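Local coordinates for protein haloacid dehalogenase-like hydrolase (Salmonella enterica subsp. enterica serovar Typhi, PDB 4EZE) that probably hydrolyses O-phosphoserine to serine and phosphate with the help of magnesium, the last step of serine biosynthesis, at residues 118-124 with 177-181. Numbering follows the deposited sequence.
Sequences TFIAEEG and RMTLS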
loop_
_atom_site.group_PDB
_atom_site.type_symbol
_atom_site.label_atom_id
_atom_site.label_comp_id
_atom_site.label_asym_id
_atom_site.label_seq_id
_atom_site.Cartn_x
_atom_site.Cartn_y
_atom_site.Cartn_z
ATOM N N THR A 118 1.046 -6.136 -0.260
ATOM C CA THR A 118 0.260 -4.951 0.011
ATOM C C THR A 118 -1.226 -5.301 0.033
ATOM O O THR A 118 -1.809 -5.491 1.106
ATOM C CB THR A 118 0.572 -3.817 -0.977
ATOM O OG1 THR A 118 1.952 -3.464 -0.860
ATOM C CG2 THR A 118 -0.278 -2.579 -0.646
ATOM N N PHE A 119 -1.839 -5.417 -1.140
ATOM C CA PHE A 119 -3.244 -5.814 -1.204
ATOM C C PHE A 119 -3.430 -7.232 -0.663
ATOM O O PHE A 119 -4.410 -7.521 0.011
ATOM C CB PHE A 119 -3.740 -5.726 -2.628
ATOM C CG PHE A 119 -5.229 -5.742 -2.753
ATOM C CD1 PHE A 119 -5.962 -4.550 -2.694
ATOM C CD2 PHE A 119 -5.909 -6.940 -2.974
ATOM C CE1 PHE A 119 -7.349 -4.563 -2.824
ATOM C CE2 PHE A 119 -7.294 -6.962 -3.112
ATOM C CZ PHE A 119 -8.018 -5.774 -3.033
ATOM N N ILE A 120 -2.471 -8.113 -0.939
ATOM C CA ILE A 120 -2.505 -9.472 -0.395
ATOM C C ILE A 120 -1.287 -9.637 0.475
ATOM O O ILE A 120 -0.309 -8.936 0.266
ATOM C CB ILE A 120 -2.529 -10.548 -1.508
ATOM C CG1 ILE A 120 -1.328 -10.401 -2.447
ATOM C CG2 ILE A 120 -3.815 -10.452 -2.323
ATOM C CD1 ILE A 120 -1.195 -11.561 -3.421
ATOM N N ALA A 121 -1.341 -10.513 1.480
ATOM C CA ALA A 121 -0.174 -10.671 2.351
ATOM C C ALA A 121 0.980 -11.369 1.634
ATOM O O ALA A 121 2.159 -11.171 1.975
ATOM C CB ALA A 121 -0.542 -11.410 3.630
ATOM N N GLU A 122 0.662 -12.155 0.613
ATOM C CA GLU A 122 1.687 -13.036 0.039
ATOM C C GLU A 122 2.439 -12.478 -1.167
ATOM O O GLU A 122 2.136 -11.397 -1.683
ATOM C CB GLU A 122 1.084 -14.409 -0.303
ATOM C CG GLU A 122 0.398 -15.119 0.873
ATOM C CD GLU A 122 -1.060 -14.749 1.011
ATOM O OE1 GLU A 122 -1.519 -13.870 0.251
ATOM O OE2 GLU A 122 -1.745 -15.338 1.880
ATOM N N GLU A 123 3.436 -13.237 -1.601
ATOM C CA GLU A 123 4.151 -12.947 -2.819
ATOM C C GLU A 123 3.774 -13.979 -3.893
ATOM O O GLU A 123 4.276 -15.092 -3.898
ATOM C CB GLU A 123 5.654 -13.011 -2.589
ATOM C CG GLU A 123 6.230 -11.954 -1.665
ATOM C CD GLU A 123 6.495 -10.636 -2.365
ATOM O OE1 GLU A 123 7.288 -10.624 -3.328
ATOM O OE2 GLU A 123 5.924 -9.607 -1.931
ATOM N N GLY A 124 2.907 -13.580 -4.813
ATOM C CA GLY A 124 2.338 -14.476 -5.820
ATOM C C GLY A 124 3.311 -15.433 -6.485
ATOM O O GLY A 124 3.104 -16.640 -6.474
ATOM N N ARG A 177 -5.858 -19.332 -2.706
ATOM C CA ARG A 177 -5.417 -19.392 -1.317
ATOM C C ARG A 177 -4.687 -18.133 -0.810
ATOM O O ARG A 177 -4.243 -18.084 0.331
ATOM C CB ARG A 177 -4.618 -20.665 -1.041
ATOM C CG ARG A 177 -3.281 -20.743 -1.713
ATOM C CD ARG A 177 -2.490 -21.885 -1.128
ATOM N NE ARG A 177 -1.061 -21.716 -1.343
ATOM C CZ ARG A 177 -0.373 -22.356 -2.277
ATOM N NH1 ARG A 177 -0.987 -23.217 -3.072
ATOM N NH2 ARG A 177 0.926 -22.140 -2.406
ATOM N N MET A 178 -4.554 -17.128 -1.668
ATOM C CA MET A 178 -3.958 -15.856 -1.277
ATOM C C MET A 178 -4.885 -15.150 -0.297
ATOM O O MET A 178 -6.096 -15.293 -0.391
ATOM C CB MET A 178 -3.734 -14.971 -2.499
ATOM C CG MET A 178 -2.674 -15.474 -3.451
ATOM S SD MET A 178 -1.199 -16.044 -2.599
ATOM C CE MET A 178 0.007 -15.867 -3.892
ATOM N N THR A 179 -4.331 -14.390 0.643
ATOM C CA THR A 179 -5.182 -13.735 1.630
ATOM C C THR A 179 -5.147 -12.223 1.525
ATOM O O THR A 179 -4.076 -11.605 1.470
ATOM C CB THR A 179 -4.818 -14.158 3.064
ATOM O OG1 THR A 179 -3.397 -14.165 3.201
ATOM C CG2 THR A 179 -5.344 -15.567 3.346
ATOM N N LEU A 180 -6.340 -11.644 1.466
ATOM C CA LEU A 180 -6.532 -10.208 1.567
ATOM C C LEU A 180 -5.799 -9.685 2.786
ATOM O O LEU A 180 -5.849 -10.319 3.840
ATOM C CB LEU A 180 -8.003 -9.941 1.776
ATOM C CG LEU A 180 -8.359 -8.614 1.163
ATOM C CD1 LEU A 180 -7.549 -8.555 -0.108
ATOM C CD2 LEU A 180 -9.844 -8.515 0.872
ATOM N N SER A 181 -5.116 -8.548 2.647
ATOM C CA SER A 181 -4.472 -7.895 3.791
ATOM C C SER A 181 -5.579 -7.335 4.658
ATOM O O SER A 181 -6.601 -6.886 4.131
ATOM C CB SER A 181 -3.555 -6.752 3.354
ATOM O OG SER A 181 -2.292 -7.234 2.915
#
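T118 and S181 touch where, in this HAD-fold hydrolase, the end of helix 115-119 and the chain leading from it into the helical cap meet the extended return from the cap, illustrating how an inserted cap can be tied down at its root. T118 ends the DxDxT motif, its side chain near the predicted nucleophile D114 and the bound sodium ion. Its carbonyl O accepts a 2.6 Å bond from S181 OG, which lies above the carbonyl plane. At F119 the carbonyl O takes S181 N at 2.9 Å, while the ring, swung anti to the backbone N (chi1 -164°), brings CE2 within 3.4 Å of L180 CD1. The ring also meets F113 edge-to-face. I120, where the chain leaves the helix, and L180 form an antiparallel, non-hydrogen-bonded pair, bracketed by the S181 N–F119 O bond and by A121 N to T179 O (2.9 Å). I120 CD1 reaches M178 CG, and L212 of helix 206-216 packs on the same isoleucine. E122 bends at chi2 (88°), carrying its carboxylate to T179, whose N reaches OE1 at 2.9 Å on the syn side, nearly straight (164°), with a weaker approach to OE2. E122 CB lies 3.6 Å from M178 SD, the two side chains running antiparallel. Beyond E123, whose OE2 is hydrogen-bonded to S117 OG, the methionine brings its CE methyl to 3.3 Å from G124 CA, a short approach for two carbons.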